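PDB 3KA7: oxidoreductase, which binds flavin-adenine dinucleotide and probably acts as a flavin-dependent oxidoreductase of the amine oxidoreductase family. Local coordinates for residues D372-P375 and V376-A380; D168-P171 and V172-F176; C67-E71 and V72-V76. One frame throughout, in Å; residues are numbered along the deposited sequence.

Contact 1. Residues D372-P375 and V376-A380. With FAD (flavin-adenine dinucleotide), chain B.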
loop_
_atom_site.group_PDB
_atom_site.type_symbol
_atom_site.label_atom_id
_atom_site.label_comp_id
_atom_site.label_asym_id
_atom_site.label_seq_id
_atom_site.Cartn_x
_atom_site.Cartn_y
_atom_site.Cartn_z
ATOM N N ASP A 372 8.730 4.333 -9.919
ATOM C CA ASP A 372 9.699 3.447 -10.563
ATOM C C ASP A 372 10.254 2.367 -9.626
ATOM O O ASP A 372 9.492 1.507 -9.168
ATOM C CB ASP A 372 10.780 4.284 -11.268
ATOM C CG ASP A 372 10.214 5.045 -12.457
ATOM O OD1 ASP A 372 9.745 4.371 -13.402
ATOM O OD2 ASP A 372 10.198 6.302 -12.439
ATOM N N GLU A 373 11.556 2.388 -9.341
ATOM C CA GLU A 373 12.155 1.297 -8.571
ATOM C C GLU A 373 11.879 1.352 -7.064
ATOM O O GLU A 373 12.209 0.414 -6.337
ATOM C CB GLU A 373 13.676 1.207 -8.795
ATOM C CG GLU A 373 14.084 0.950 -10.230
ATOM C CD GLU A 373 15.598 0.882 -10.412
ATOM O OE1 GLU A 373 16.346 1.539 -9.657
ATOM O OE2 GLU A 373 16.037 0.167 -11.325
ATOM N N TRP A 374 11.306 2.452 -6.594
ATOM C CA TRP A 374 10.926 2.588 -5.187
ATOM C C TRP A 374 9.579 3.302 -5.196
ATOM O O TRP A 374 9.477 4.488 -4.862
ATOM C CB TRP A 374 11.984 3.410 -4.435
ATOM C CG TRP A 374 12.004 3.309 -2.919
ATOM C CD1 TRP A 374 11.731 4.309 -2.036
ATOM C CD2 TRP A 374 12.375 2.168 -2.123
ATOM N NE1 TRP A 374 11.892 3.866 -0.741
ATOM C CE2 TRP A 374 12.283 2.555 -0.768
ATOM C CE3 TRP A 374 12.757 0.862 -2.424
ATOM C CZ2 TRP A 374 12.571 1.679 0.285
ATOM C CZ3 TRP A 374 13.043 -0.012 -1.372
ATOM C CH2 TRP A 374 12.942 0.403 -0.039
ATOM N N PRO A 375 8.537 2.584 -5.630
ATOM C CA PRO A 375 7.249 3.183 -5.976
ATOM C C PRO A 375 6.246 3.105 -4.838
ATOM O O PRO A 375 6.580 2.677 -3.739
ATOM C CB PRO A 375 6.759 2.270 -7.095
ATOM C CG PRO A 375 7.259 0.897 -6.644
ATOM C CD PRO A 375 8.582 1.148 -5.954
ATOM N N VAL A 376 5.017 3.523 -5.113
ATOM C CA VAL A 376 3.931 3.213 -4.199
ATOM C C VAL A 376 3.654 1.710 -4.199
ATOM O O VAL A 376 3.717 1.090 -3.146
ATOM C CB VAL A 376 2.663 4.010 -4.492
ATOM C CG1 VAL A 376 1.542 3.522 -3.587
ATOM C CG2 VAL A 376 2.927 5.509 -4.270
ATOM N N ASN A 377 3.351 1.130 -5.370
ATOM C CA ASN A 377 3.301 -0.341 -5.546
ATOM C C ASN A 377 4.119 -0.727 -6.768
ATOM O O ASN A 377 4.114 0.001 -7.740
ATOM C CB ASN A 377 1.874 -0.827 -5.828
ATOM C CG ASN A 377 0.975 -0.808 -4.599
ATOM O OD1 ASN A 377 1.436 -0.719 -3.450
ATOM N ND2 ASN A 377 -0.323 -0.902 -4.842
ATOM N N ARG A 378 4.789 -1.873 -6.733
ATOM C CA ARG A 378 5.558 -2.342 -7.900
ATOM C C ARG A 378 4.673 -2.777 -9.066
ATOM O O ARG A 378 5.099 -2.746 -10.231
ATOM C CB ARG A 378 6.530 -3.457 -7.470
ATOM C CG ARG A 378 7.566 -2.947 -6.485
ATOM C CD ARG A 378 8.809 -3.843 -6.430
ATOM N NE ARG A 378 9.909 -3.134 -5.773
ATOM C CZ ARG A 378 10.034 -3.103 -4.471
ATOM N NH1 ARG A 378 9.119 -3.747 -3.767
ATOM N NH2 ARG A 378 11.023 -2.441 -3.868
ATOM N N ALA A 379 3.449 -3.190 -8.754
ATOM C CA ALA A 379 2.443 -3.499 -9.768
ATOM C C ALA A 379 1.174 -2.753 -9.392
ATOM O O ALA A 379 0.707 -2.849 -8.247
ATOM C CB ALA A 379 2.170 -4.987 -9.802
ATOM N N ALA A 380 0.610 -2.021 -10.346
ATOM C CA ALA A 380 -0.563 -1.204 -10.076
ATOM C C ALA A 380 -1.694 -2.078 -9.598
ATOM O O ALA A 380 -1.917 -3.166 -10.129
ATOM C CB ALA A 380 -0.985 -0.457 -11.309
HETATM P PA FAD B . 9.537 -3.611 -0.075
HETATM O O1A FAD B . 9.594 -3.285 -1.544
HETATM O O2A FAD B . 9.099 -2.497 0.847
HETATM O O5B FAD B . 10.975 -4.140 0.403
HETATM C C5B FAD B . 11.868 -4.714 -0.544
HETATM C C4B FAD B . 13.192 -4.842 0.216
HETATM O O4B FAD B . 14.173 -5.495 -0.565
HETATM C C3B FAD B . 13.745 -3.463 0.585
HETATM O O3B FAD B . 13.979 -3.382 1.982
HETATM C C2B FAD B . 15.049 -3.369 -0.211
HETATM O O2B FAD B . 16.052 -2.623 0.453
HETATM C C1B FAD B . 15.424 -4.835 -0.394
HETATM N N9A FAD B . 16.238 -5.125 -1.582
HETATM C C8A FAD B . 16.117 -4.643 -2.869
HETATM N N7A FAD B . 17.062 -5.254 -3.641
HETATM C C5A FAD B . 17.762 -6.108 -2.846
HETATM C C6A FAD B . 18.834 -6.954 -3.087
HETATM N N6A FAD B . 19.284 -7.127 -4.326
HETATM N N1A FAD B . 19.340 -7.710 -2.049
HETATM C C2A FAD B . 18.806 -7.627 -0.779
HETATM N N3A FAD B . 17.744 -6.781 -0.538
HETATM C C4A FAD B . 17.249 -6.038 -1.562
HETATM N N1 FAD B . 0.460 0.467 2.354
HETATM C C2 FAD B . -0.528 0.338 3.314
HETATM O O2 FAD B . -0.985 -0.782 3.581
HETATM N N3 FAD B . -1.013 1.472 3.946
HETATM C C4 FAD B . -0.522 2.726 3.626
HETATM O O4 FAD B . -0.948 3.738 4.184
HETATM C C4X FAD B . 0.464 2.858 2.659
HETATM N N5 FAD B . 0.946 4.115 2.320
HETATM C C5X FAD B . 1.941 4.226 1.364
HETATM C C6 FAD B . 2.448 5.479 1.023
HETATM C C7 FAD B . 3.462 5.594 0.079
HETATM C C7M FAD B . 3.988 6.963 -0.272
HETATM C C8 FAD B . 3.956 4.446 -0.525
HETATM C C8M FAD B . 5.044 4.527 -1.557
HETATM C C9 FAD B . 3.446 3.192 -0.197
HETATM C C9A FAD B . 2.439 3.079 0.756
HETATM N N10 FAD B . 1.928 1.830 1.086
HETATM C C10 FAD B . 0.952 1.716 2.036
HETATM C "C1'" FAD B . 2.378 0.594 0.380
HETATM C "C2'" FAD B . 3.406 -0.131 1.258
HETATM O "O2'" FAD B . 4.351 0.811 1.757
HETATM C "C3'" FAD B . 4.102 -1.203 0.425
HETATM O "O3'" FAD B . 3.124 -1.941 -0.299
HETATM C "C4'" FAD B . 4.943 -2.203 1.213
HETATM O "O4'" FAD B . 5.806 -1.567 2.133
HETATM C "C5'" FAD B . 5.800 -2.951 0.196
HETATM O "O5'" FAD B . 6.349 -4.067 0.852
HETATM P P FAD B . 7.088 -5.199 0.020
HETATM O O1P FAD B . 6.814 -6.534 0.666
HETATM O O2P FAD B . 6.766 -5.126 -1.459
HETATM O O3P FAD B . 8.666 -4.938 0.200
#
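Both terminal nitrogens of R378 turn to the phosphate oxygen O1A of FAD, and NH2 also lies 4.0 Å from CE3 of W374. The hydrogen bond from NH2 to O1A, at 2.9 Å, is weak and bent (124°). NH1 also hydrogen-bonds to O1A, but its modelled distance is doubtfully short. The phosphorus PA lies at the guanidinium edge, near its plane. R378 reaches it because its chain is extended from CG to NE, with chi3 at 164°. At the base of that chain, CG of R378 packs against CG of P375 at 3.9 Å. The guanidinium and indole planes are 72° apart, so the two groups do not stack. The W374 ring presents its edge to the adenosine ribose, with CH2 at 4.0 Å from FAD C3B. At the other end of the cofactor, CG2 of V376 meets the flavin methyl C8M at 3.6 Å. P375 O, hydrogen-bonded to R38 NH1, lies beside the same methyl. The backbone N of R378 hydrogen-bonds to D399 OD1, and D399 OD2 binds FAD. The loop between strands 362-370 and 394-396 thus follows the cofactor from ribose to flavin. R38 lies close to R378, which is consistent with positive charge gathered at the diphosphate. That charge would probably help neutralise the phosphate oxygens and hold the cofactor by its middle.

Contact 2. Residues D168-P171 and V172-F176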
loop_
_atom_site.group_PDB
_atom_site.type_symbol
_atom_site.label_atom_id
_atom_site.label_comp_id
_atom_site.label_asym_id
_atom_site.label_seq_id
_atom_site.Cartn_x
_atom_site.Cartn_y
_atom_site.Cartn_z
ATOM N N ASP A 168 -10.343 5.924 -13.623
ATOM C CA ASP A 168 -10.428 5.420 -14.995
ATOM C C ASP A 168 -9.302 4.421 -15.296
ATOM O O ASP A 168 -9.167 3.957 -16.426
ATOM C CB ASP A 168 -10.485 6.566 -16.030
ATOM C CG ASP A 168 -9.177 7.346 -16.143
ATOM O OD1 ASP A 168 -8.235 7.089 -15.368
ATOM O OD2 ASP A 168 -9.092 8.230 -17.039
ATOM N N GLU A 169 -8.513 4.088 -14.270
ATOM C CA GLU A 169 -7.339 3.227 -14.423
ATOM C C GLU A 169 -7.431 1.972 -13.572
ATOM O O GLU A 169 -6.445 1.239 -13.443
ATOM C CB GLU A 169 -6.058 3.936 -13.970
ATOM C CG GLU A 169 -5.791 5.295 -14.557
ATOM C CD GLU A 169 -4.388 5.759 -14.228
ATOM O OE1 GLU A 169 -4.039 5.830 -13.021
ATOM O OE2 GLU A 169 -3.626 6.043 -15.186
ATOM N N VAL A 170 -8.574 1.754 -12.934
ATOM C CA VAL A 170 -8.744 0.555 -12.124
ATOM C C VAL A 170 -9.991 -0.183 -12.585
ATOM O O VAL A 170 -11.054 0.426 -12.760
ATOM C CB VAL A 170 -8.849 0.879 -10.631
ATOM C CG1 VAL A 170 -10.107 1.650 -10.365
ATOM C CG2 VAL A 170 -8.779 -0.415 -9.775
ATOM N N PRO A 171 -9.869 -1.502 -12.779
ATOM C CA PRO A 171 -11.024 -2.277 -13.223
ATOM C C PRO A 171 -12.125 -2.238 -12.163
ATOM O O PRO A 171 -11.836 -2.353 -10.972
ATOM C CB PRO A 171 -10.466 -3.699 -13.363
ATOM C CG PRO A 171 -8.972 -3.541 -13.411
ATOM C CD PRO A 171 -8.664 -2.332 -12.600
ATOM N N VAL A 172 -13.370 -2.077 -12.600
ATOM C CA VAL A 172 -14.491 -1.958 -11.672
ATOM C C VAL A 172 -14.588 -3.201 -10.797
ATOM O O VAL A 172 -14.871 -3.103 -9.600
ATOM C CB VAL A 172 -15.833 -1.671 -12.402
ATOM C CG1 VAL A 172 -16.246 -2.854 -13.295
ATOM C CG2 VAL A 172 -16.938 -1.332 -11.404
ATOM N N GLU A 173 -14.331 -4.377 -11.372
ATOM C CA GLU A 173 -14.410 -5.605 -10.576
ATOM C C GLU A 173 -13.391 -5.644 -9.425
ATOM O O GLU A 173 -13.646 -6.253 -8.386
ATOM C CB GLU A 173 -14.287 -6.851 -11.465
ATOM C CG GLU A 173 -12.955 -6.964 -12.177
ATOM C CD GLU A 173 -12.967 -6.373 -13.585
ATOM O OE1 GLU A 173 -12.169 -6.852 -14.427
ATOM O OE2 GLU A 173 -13.745 -5.436 -13.865
ATOM N N GLU A 174 -12.233 -5.018 -9.609
ATOM C CA GLU A 174 -11.244 -4.961 -8.535
ATOM C C GLU A 174 -11.817 -4.132 -7.391
ATOM O O GLU A 174 -11.655 -4.477 -6.217
ATOM C CB GLU A 174 -9.933 -4.346 -9.048
ATOM C CG GLU A 174 -8.807 -4.240 -8.015
ATOM C CD GLU A 174 -8.164 -5.586 -7.695
ATOM O OE1 GLU A 174 -8.404 -6.557 -8.454
ATOM O OE2 GLU A 174 -7.404 -5.665 -6.695
ATOM N N VAL A 175 -12.463 -3.019 -7.740
ATOM C CA VAL A 175 -13.002 -2.122 -6.735
ATOM C C VAL A 175 -14.102 -2.806 -5.948
ATOM O O VAL A 175 -14.206 -2.645 -4.729
ATOM C CB VAL A 175 -13.539 -0.824 -7.349
ATOM C CG1 VAL A 175 -14.164 0.067 -6.251
ATOM C CG2 VAL A 175 -12.417 -0.091 -8.057
ATOM N N PHE A 176 -14.935 -3.587 -6.626
ATOM C CA PHE A 176 -15.974 -4.304 -5.878
ATOM C C PHE A 176 -15.443 -5.433 -4.973
ATOM O O PHE A 176 -16.024 -5.695 -3.929
ATOM C CB PHE A 176 -17.149 -4.721 -6.778
ATOM C CG PHE A 176 -18.086 -3.588 -7.056
ATOM C CD1 PHE A 176 -19.053 -3.228 -6.130
ATOM C CD2 PHE A 176 -17.943 -2.822 -8.200
ATOM C CE1 PHE A 176 -19.884 -2.154 -6.360
ATOM C CE2 PHE A 176 -18.778 -1.733 -8.440
ATOM C CZ PHE A 176 -19.752 -1.403 -7.508
#
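V170 CG1 touches V175 CG2 at 3.7 Å, and the two side chains cross at about a right angle. P171 occupies the N-cap position, just before the helix. Its carbonyl O accepts two weak hydrogen bonds, from E174 N at 3.0 Å and from V175 N at 3.4 Å. The first is bent (129°). CB of E174 also comes within 3.4 Å of P171 O. E173 takes a different course. Its CG sits between the backbone N and the carbonyl carbon (chi1 63°), and a bend at chi2 turns the carboxylate back beside CB of the proline. CD of E173 meets P171 CB at 3.7 Å. OE2 of E173 is held in turn by the backbone N of G135. With an alanine here, G135 N would probably lose its acceptor and P171 CB would be left without this neighbour. E174 bends the other way, to hydrogen-bond to G405 N through OE2. Farther out, L138 on helix 138-145 meets both V170 and V175. V170 also packs on C159 and L163 of helix 149-163. F176 sets its ring edge-to-face with W141, so the first turn of helix 172-185 is seated against helix 138-145.

Contact 3. Residues C67-E71 and V72-V76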
loop_
_atom_site.group_PDB
_atom_site.type_symbol
_atom_site.label_atom_id
_atom_site.label_comp_id
_atom_site.label_asym_id
_atom_site.label_seq_id
_atom_site.Cartn_x
_atom_site.Cartn_y
_atom_site.Cartn_z
ATOM N N CYS A 67 -4.525 -10.619 10.627
ATOM C CA CYS A 67 -4.717 -12.055 10.802
ATOM C C CYS A 67 -3.401 -12.827 10.703
ATOM O O CYS A 67 -3.124 -13.716 11.515
ATOM C CB CYS A 67 -5.707 -12.578 9.773
ATOM S SG CYS A 67 -7.355 -11.918 10.041
ATOM N N PHE A 68 -2.589 -12.491 9.703
ATOM C CA PHE A 68 -1.256 -13.097 9.568
ATOM C C PHE A 68 -0.444 -12.931 10.853
ATOM O O PHE A 68 0.189 -13.881 11.341
ATOM C CB PHE A 68 -0.504 -12.441 8.402
ATOM C CG PHE A 68 0.566 -13.318 7.784
ATOM C CD1 PHE A 68 0.407 -13.834 6.499
ATOM C CD2 PHE A 68 1.740 -13.607 8.477
ATOM C CE1 PHE A 68 1.404 -14.623 5.915
ATOM C CE2 PHE A 68 2.732 -14.399 7.900
ATOM C CZ PHE A 68 2.557 -14.911 6.615
ATOM N N LEU A 69 -0.459 -11.714 11.395
ATOM C CA LEU A 69 0.273 -11.420 12.617
ATOM C C LEU A 69 -0.182 -12.308 13.782
ATOM O O LEU A 69 0.647 -12.817 14.535
ATOM C CB LEU A 69 0.136 -9.943 12.978
ATOM C CG LEU A 69 0.848 -8.976 12.011
ATOM C CD1 LEU A 69 0.561 -7.501 12.334
ATOM C CD2 LEU A 69 2.336 -9.230 12.041
ATOM N N LYS A 70 -1.490 -12.485 13.942
ATOM C CA LYS A 70 -1.978 -13.423 14.964
ATOM C C LYS A 70 -1.569 -14.874 14.668
ATOM O O LYS A 70 -1.248 -15.640 15.588
ATOM C CB LYS A 70 -3.499 -13.324 15.112
ATOM C CG LYS A 70 -3.984 -12.005 15.684
ATOM C CD LYS A 70 -5.492 -12.066 15.968
ATOM C CE LYS A 70 -5.992 -10.784 16.624
ATOM N NZ LYS A 70 -7.485 -10.804 16.765
ATOM N N GLU A 71 -1.578 -15.262 13.397
ATOM C CA GLU A 71 -1.200 -16.627 13.025
ATOM C C GLU A 71 0.244 -16.989 13.363
ATOM O O GLU A 71 0.547 -18.152 13.682
ATOM C CB GLU A 71 -1.472 -16.868 11.547
ATOM C CG GLU A 71 -2.966 -16.913 11.233
ATOM C CD GLU A 71 -3.263 -17.103 9.756
ATOM O OE1 GLU A 71 -2.441 -16.691 8.904
ATOM O OE2 GLU A 71 -4.334 -17.658 9.444
ATOM N N VAL A 72 1.139 -16.006 13.274
ATOM C CA VAL A 72 2.550 -16.229 13.608
ATOM C C VAL A 72 2.851 -15.786 15.037
ATOM O O VAL A 72 4.007 -15.748 15.468
ATOM C CB VAL A 72 3.515 -15.559 12.598
ATOM C CG1 VAL A 72 3.321 -16.159 11.195
ATOM C CG2 VAL A 72 3.333 -14.045 12.590
ATOM N N GLU A 73 1.793 -15.452 15.768
ATOM C CA GLU A 73 1.918 -15.047 17.167
ATOM C C GLU A 73 2.778 -13.813 17.353
ATOM O O GLU A 73 3.506 -13.694 18.348
ATOM C CB GLU A 73 2.471 -16.193 18.014
ATOM C CG GLU A 73 1.494 -17.333 18.193
ATOM C CD GLU A 73 2.040 -18.413 19.099
ATOM O OE1 GLU A 73 2.868 -19.224 18.628
ATOM O OE2 GLU A 73 1.642 -18.450 20.286
ATOM N N ALA A 74 2.706 -12.888 16.401
ATOM C CA ALA A 74 3.379 -11.615 16.568
ATOM C C ALA A 74 2.516 -10.776 17.494
ATOM O O ALA A 74 1.289 -10.909 17.508
ATOM C CB ALA A 74 3.578 -10.923 15.226
ATOM N N SER A 75 3.155 -9.933 18.285
ATOM C CA SER A 75 2.437 -9.139 19.255
ATOM C C SER A 75 2.524 -7.662 18.910
ATOM O O SER A 75 3.589 -7.064 18.981
ATOM C CB SER A 75 3.016 -9.392 20.645
ATOM O OG SER A 75 2.418 -8.534 21.590
ATOM N N VAL A 76 1.403 -7.074 18.513
ATOM C CA VAL A 76 1.371 -5.635 18.260
ATOM C C VAL A 76 -0.058 -5.129 18.272
ATOM O O VAL A 76 -0.960 -5.772 17.733
ATOM C CB VAL A 76 2.081 -5.249 16.943
ATOM C CG1 VAL A 76 1.618 -6.137 15.807
ATOM C CG2 VAL A 76 1.830 -3.775 16.613
#
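L69 spreads its two methyls over separate partners beyond the end of the helix. CD2 meets A74 CB at 3.8 Å, and CD1 meets V76 CG1 at 3.9 Å. L202 and A201 of helix 195-208 lie on this side, against L69 and against A74 and V76. One residue earlier, F68 swings its ring out with CG anti to the backbone N (chi1 -155°). Its CE2 meets V72 CG1 at 3.8 Å. The approach is oblique. F68 also reaches L14 and R18 of helix 10-21 and V416 and M417 of helix 408-421, so it joins the end of helix 64-71 to both. The turn that carries these side chains is a Schellman motif. E73 is its C-prime residue, with positive phi (60°), and the helix ends there. A74 N hydrogen-bonds to L69 O at 2.8 Å, and E73 N hydrogen-bonds to K70 O at 3.1 Å. The second donor stands above the carbonyl plane of K70, not on a lone pair. Just before it, V72 N hydrogen-bonds to F68 O at 3.0 Å, the last ordinary helical step. CG2 of V72 rests 3.4 Å from F68 O, close beside that bond. At the polar rim, the side chain of E73 is extended beyond CG, and its OE1 makes a long, weak ion pair with NZ of K21, at the end of helix 10-21.

Only contact 1 meets the cofactor. In contact 2 the side chain of E174 is about 13 Å from the bound FAD. In contact 3 the side chain of F68 is about 11 Å from the bound FAD. Contacts 1 and 2 come nearest each other, about 6 Å between closest atoms, with centres 18 Å apart. The site residue D399 is next to contact 1, about 3 Å from the side chain of N377, whereas the side chain of E174 in contact 2 is about 11 Å away. Contact 3 lies apart, with centres 26 Å from contact 1 and 30 Å from contact 2. It is linked to the cofactor only indirectly, through helices 10-21 and 408-421, whose first turns hold G11 and V409.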